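Local atomic coordinates of histone-lysine N-methyltransferase SETMAR (Homo sapiens, PDB entry 3BO5), a protein that dimethylates a lysine of histone H3 through its SET domain and, fused to a mariner transposase, takes part in DNA double-strand break repair. Residues Q129-H134 against G139-E144; E158-G161 against R167-H170. The protein carries 2 engineered substitutions. One frame throughout, in Å; residues are numbered along the deposited sequence.

Contact 1 of 2, residues Q129-H134 against G139-E144; sequences QVFKTH and GLRTLE
Strands 128-132 and 138-142 form an antiparallel beta hairpin of the SET domain, and the side chains of Gln-129, Phe-131 and Arg-141 meet on one face of it. Two hydrogen-bonded pairs hold the backbones together. Gln-129 and Arg-141 exchange both their bonds, Arg-141 N reaching Gln-129 O at 2.9 Å, while Phe-131 N donates to Gly-139 O at 2.8 Å and Phe-131 O accepts from Gly-139 N. Between them lies the non-hydrogen-bonded pair Val-130 and Leu-140, whose side chains meet on the other face, Val-130 CG2 to Leu-140 CD1 at 3.7 Å.

Arg-141 has its CG between the backbone N and the carbonyl carbon (chi1 64°), and from there the extended chain runs across the Phe-131 ring. Arg-141 CD sits over the ring's face, 3.8 Å from the Phe-131 centroid, in a CH-pi contact. The guanidinium then lies flat but off-centre on the same ring, the two planes only 6° apart and Arg-141 CZ 4.2 Å from the Phe-131 centroid. Its edge carries two nitrogens to a single acceptor, Gln-129 OE1, at 2.7 Å from Arg-141 NE and 2.8 Å from Arg-141 NH2. This two-nitrogen grip, with OE1 in the guanidinium plane, fixes the rotation of the group above the ring. Leu-143 packs by CD2 on Gln-129 CB.

Trp-29 of strand 27-29 touches Gln-129, Phe-131 and Arg-141, and that strand pairs with 128-132. On the far side of the hairpin, Leu-140 bonds through its backbone to Leu-245 of strand 244-247, and Gly-139 lies next to the cofactor-binding Asn-210.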
loop_
_atom_site.group_PDB
_atom_site.type_symbol
_atom_site.label_atom_id
_atom_site.label_comp_id
_atom_site.label_asym_id
_atom_site.label_seq_id
_atom_site.Cartn_x
_atom_site.Cartn_y
_atom_site.Cartn_z
ATOM N N GLN A 129 9.645 11.403 2.539
ATOM C CA GLN A 129 11.020 11.322 3.039
ATOM C C GLN A 129 11.100 10.134 3.964
ATOM O O GLN A 129 10.209 9.980 4.837
ATOM C CB GLN A 129 11.357 12.624 3.763
ATOM C CG GLN A 129 12.756 12.748 4.216
ATOM C CD GLN A 129 12.927 13.908 5.180
ATOM O OE1 GLN A 129 12.529 13.833 6.328
ATOM N NE2 GLN A 129 13.461 15.025 4.682
ATOM N N VAL A 130 12.090 9.297 3.725
ATOM C CA VAL A 130 12.316 8.164 4.654
ATOM C C VAL A 130 13.153 8.781 5.745
ATOM O O VAL A 130 14.168 9.486 5.485
ATOM C CB VAL A 130 13.053 7.067 3.953
ATOM C CG1 VAL A 130 13.453 6.012 4.926
ATOM C CG2 VAL A 130 12.190 6.506 2.881
ATOM N N PHE A 131 12.826 8.550 7.001
ATOM C CA PHE A 131 13.556 9.282 8.065
ATOM C C PHE A 131 13.752 8.430 9.296
ATOM O O PHE A 131 13.025 7.498 9.503
ATOM C CB PHE A 131 12.825 10.566 8.479
ATOM C CG PHE A 131 11.567 10.323 9.306
ATOM C CD1 PHE A 131 11.525 10.638 10.680
ATOM C CD2 PHE A 131 10.477 9.719 8.726
ATOM C CE1 PHE A 131 10.330 10.393 11.464
ATOM C CE2 PHE A 131 9.286 9.457 9.494
ATOM C CZ PHE A 131 9.250 9.794 10.855
ATOM N N LYS A 132 14.778 8.714 10.086
ATOM C CA LYS A 132 15.009 7.905 11.286
ATOM C C LYS A 132 14.084 8.371 12.411
ATOM O O LYS A 132 14.107 9.533 12.854
ATOM C CB LYS A 132 16.473 7.989 11.688
ATOM C CG LYS A 132 16.798 6.925 12.711
ATOM C CD LYS A 132 16.896 5.572 12.017
ATOM C CE LYS A 132 16.863 4.446 12.957
ATOM N NZ LYS A 132 17.543 3.343 12.224
ATOM N N THR A 133 13.229 7.443 12.822
ATOM C CA THR A 133 12.342 7.680 13.958
ATOM C C THR A 133 13.085 7.484 15.287
ATOM O O THR A 133 14.155 6.886 15.289
ATOM C CB THR A 133 11.076 6.781 14.004
ATOM O OG1 THR A 133 11.467 5.439 14.320
ATOM C CG2 THR A 133 10.341 6.753 12.670
ATOM N N HIS A 134 12.416 7.873 16.401
ATOM C CA HIS A 134 13.065 7.778 17.710
ATOM C C HIS A 134 13.266 6.294 18.122
ATOM O O HIS A 134 14.348 5.906 18.541
ATOM C CB HIS A 134 12.261 8.602 18.739
ATOM C CG HIS A 134 12.873 8.631 20.101
ATOM N ND1 HIS A 134 14.188 8.995 20.295
ATOM C CD2 HIS A 134 12.368 8.331 21.332
ATOM C CE1 HIS A 134 14.468 8.923 21.592
ATOM N NE2 HIS A 134 13.392 8.497 22.229
ATOM N N GLY A 139 11.156 5.368 9.170
ATOM C CA GLY A 139 9.736 5.535 8.810
ATOM C C GLY A 139 9.611 6.357 7.546
ATOM O O GLY A 139 10.628 6.766 6.960
ATOM N N LEU A 140 8.376 6.608 7.184
ATOM C CA LEU A 140 8.078 7.465 5.991
ATOM C C LEU A 140 7.249 8.611 6.500
ATOM O O LEU A 140 6.245 8.422 7.224
ATOM C CB LEU A 140 7.318 6.659 4.953
ATOM C CG LEU A 140 7.222 7.348 3.587
ATOM C CD1 LEU A 140 8.592 7.335 2.956
ATOM C CD2 LEU A 140 6.214 6.594 2.707
ATOM N N ARG A 141 7.640 9.822 6.081
ATOM C CA ARG A 141 6.777 10.962 6.380
ATOM C C ARG A 141 6.556 11.783 5.115
ATOM O O ARG A 141 7.259 11.644 4.163
ATOM C CB ARG A 141 7.336 11.835 7.537
ATOM C CG ARG A 141 8.672 12.496 7.192
ATOM C CD ARG A 141 9.179 13.262 8.434
ATOM N NE ARG A 141 10.583 13.616 8.252
ATOM C CZ ARG A 141 11.356 14.033 9.267
ATOM N NH1 ARG A 141 10.821 14.128 10.504
ATOM N NH2 ARG A 141 12.615 14.371 9.081
ATOM N N THR A 142 5.495 12.566 5.158
ATOM C CA THR A 142 5.270 13.475 4.057
ATOM C C THR A 142 6.004 14.800 4.333
ATOM O O THR A 142 6.077 15.279 5.479
ATOM C CB THR A 142 3.791 13.687 3.829
ATOM O OG1 THR A 142 3.644 14.571 2.718
ATOM C CG2 THR A 142 3.060 14.294 5.033
ATOM N N LEU A 143 6.511 15.407 3.273
ATOM C CA LEU A 143 7.086 16.742 3.436
ATOM C C LEU A 143 6.098 17.781 3.018
ATOM O O LEU A 143 6.443 18.994 3.029
ATOM C CB LEU A 143 8.343 16.906 2.568
ATOM C CG LEU A 143 9.463 15.964 2.902
ATOM C CD1 LEU A 143 10.666 16.082 1.925
ATOM C CD2 LEU A 143 9.867 16.111 4.337
ATOM N N GLU A 144 4.904 17.369 2.682
ATOM C CA GLU A 144 3.866 18.335 2.342
ATOM C C GLU A 144 2.477 17.951 2.748
ATOM O O GLU A 144 2.200 16.803 3.094
ATOM C CB GLU A 144 3.910 18.616 0.875
ATOM C CG GLU A 144 3.857 17.451 0.008
ATOM C CD GLU A 144 4.030 17.839 -1.479
ATOM O OE1 GLU A 144 4.850 17.222 -2.175
ATOM O OE2 GLU A 144 3.414 18.852 -1.918
#

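Contact 2 of 2, residues E158-G161 against R167-H170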
loop_
_atom_site.group_PDB
_atom_site.type_symbol
_atom_site.label_atom_id
_atom_site.label_comp_id
_atom_site.label_asym_id
_atom_site.label_seq_id
_atom_site.Cartn_x
_atom_site.Cartn_y
_atom_site.Cartn_z
ATOM N N GLU A 158 7.437 -8.187 -3.841
ATOM C CA GLU A 158 7.233 -9.486 -4.474
ATOM C C GLU A 158 5.892 -10.055 -4.078
ATOM O O GLU A 158 5.525 -10.037 -2.882
ATOM C CB GLU A 158 8.269 -10.477 -3.923
ATOM C CG GLU A 158 9.681 -10.184 -4.341
ATOM C CD GLU A 158 10.633 -11.198 -3.780
ATOM O OE1 GLU A 158 11.201 -10.957 -2.723
ATOM O OE2 GLU A 158 10.704 -12.270 -4.404
ATOM N N VAL A 159 5.207 -10.603 -5.061
ATOM C CA VAL A 159 3.923 -11.295 -4.817
ATOM C C VAL A 159 4.264 -12.764 -4.639
ATOM O O VAL A 159 4.913 -13.358 -5.510
ATOM C CB VAL A 159 2.991 -11.102 -6.004
ATOM C CG1 VAL A 159 1.699 -11.872 -5.845
ATOM C CG2 VAL A 159 2.659 -9.571 -6.075
ATOM N N LEU A 160 3.907 -13.330 -3.495
ATOM C CA LEU A 160 4.441 -14.651 -3.087
ATOM C C LEU A 160 3.289 -15.613 -2.980
ATOM O O LEU A 160 2.132 -15.287 -2.742
ATOM C CB LEU A 160 5.038 -14.559 -1.694
ATOM C CG LEU A 160 6.209 -13.638 -1.493
ATOM C CD1 LEU A 160 6.757 -13.700 -0.046
ATOM C CD2 LEU A 160 7.292 -13.944 -2.494
ATOM N N GLY A 161 3.626 -16.890 -3.112
ATOM C CA GLY A 161 2.667 -17.879 -2.691
ATOM C C GLY A 161 2.732 -18.193 -1.195
ATOM O O GLY A 161 3.713 -17.882 -0.492
ATOM N N ARG A 167 7.873 -20.206 4.354
ATOM C CA ARG A 167 9.295 -20.402 4.315
ATOM C C ARG A 167 10.046 -19.171 4.810
ATOM O O ARG A 167 10.972 -19.274 5.612
ATOM C CB ARG A 167 9.661 -20.792 2.885
ATOM C CG ARG A 167 10.903 -21.652 2.743
ATOM C CD ARG A 167 11.397 -21.716 1.295
ATOM N NE ARG A 167 11.659 -20.360 0.763
ATOM C CZ ARG A 167 12.760 -19.661 1.023
ATOM N NH1 ARG A 167 13.779 -20.188 1.727
ATOM N NH2 ARG A 167 12.853 -18.436 0.567
ATOM N N ARG A 168 9.654 -17.984 4.339
ATOM C CA ARG A 168 10.346 -16.769 4.741
ATOM C C ARG A 168 10.080 -16.358 6.173
ATOM O O ARG A 168 10.978 -15.885 6.882
ATOM C CB ARG A 168 9.909 -15.617 3.810
ATOM C CG ARG A 168 10.297 -15.849 2.384
ATOM C CD ARG A 168 10.014 -14.629 1.515
ATOM N NE ARG A 168 10.485 -14.819 0.150
ATOM C CZ ARG A 168 10.647 -13.865 -0.773
ATOM N NH1 ARG A 168 10.360 -12.588 -0.510
ATOM N NH2 ARG A 168 11.091 -14.214 -1.994
ATOM N N ILE A 169 8.831 -16.485 6.599
ATOM C CA ILE A 169 8.476 -16.081 7.950
ATOM C C ILE A 169 9.257 -16.908 8.961
ATOM O O ILE A 169 9.684 -16.356 9.980
ATOM C CB ILE A 169 6.953 -16.094 8.215
ATOM C CG1 ILE A 169 6.388 -17.519 8.206
ATOM C CG2 ILE A 169 6.219 -15.189 7.205
ATOM C CD1 ILE A 169 4.910 -17.617 8.595
ATOM N N HIS A 170 9.471 -18.185 8.668
ATOM C CA HIS A 170 10.065 -19.039 9.695
ATOM C C HIS A 170 11.519 -18.684 9.947
ATOM O O HIS A 170 12.101 -19.148 10.922
ATOM C CB HIS A 170 9.900 -20.492 9.352
ATOM C CG HIS A 170 8.484 -20.948 9.395
ATOM N ND1 HIS A 170 8.023 -22.028 8.663
ATOM C CD2 HIS A 170 7.422 -20.481 10.090
ATOM C CE1 HIS A 170 6.732 -22.189 8.895
ATOM N NE2 HIS A 170 6.344 -21.270 9.765
#
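Arg-168 of helix 162-169 reaches Glu-158 and Leu-160 on strand 151-160. Its CB is directed at the strand, and CG, anti to the carbonyl carbon (chi1 -63°), starts an extended chain that carries the charged end away from the helix. The first apolar contact comes at Arg-168 CD, 3.7 Å from Leu-160 CD1. NE lies a little farther from the same methyl and forms a salt bridge with Glu-164, one turn earlier in the helix. At CZ the other branch takes over: Leu-160 CD2 sits 3.8 Å from Arg-168 CZ, over the centre of one face of the guanidinium.

Strand and helix are successive elements of the SET domain, with Gly-161 at the N-cap position between them; Arg-168, near the other end of the helix, reaches back to the strand.

The tip of Arg-168 is turned end-on to the carboxylate of Glu-158, whose own chain is extended beyond CG. Arg-168 NH1 donates to Glu-158 OE1 at 2.9 Å with an N-H...O angle of 161°, and Arg-168 NH2 donates to Glu-158 OE2 at 3.1 Å. The salt bridge is not coplanar, the carboxylate and guanidinium planes standing 53° apart. OE1, near the guanidinium plane, is therefore met from above the carboxylate plane, and OE2 is approached on its syn side but also out of that plane. NH1 is shared with Asp-198 of strand 193-199, which pairs with 151-160. The carboxylates of Glu-158, Glu-164 and Asp-198 all bond to the guanidinium and would be expected to balance its charge in this buried contact. Pro-48 touches both Glu-158 and Arg-168.

How the contacts relate
From the N terminus, the chain first closes contact 1, the hairpin in which 139-144 folds back onto 129-134 after four intervening residues. It then continues from strand 138-142 into strand 151-160 and closes contact 2, where 167-170 returns along a short helix to 158-161. The two loops follow in series, neither nested nor crossed. Contact 1 belongs to the sheet that includes strands 27-29 and 244-247; contact 2 ties helix 162-169 to a strand of the other, larger sheet. Their centres are 27 Å apart, and their nearest atoms about 16 Å, so they hold separate parts of one SET domain without touching.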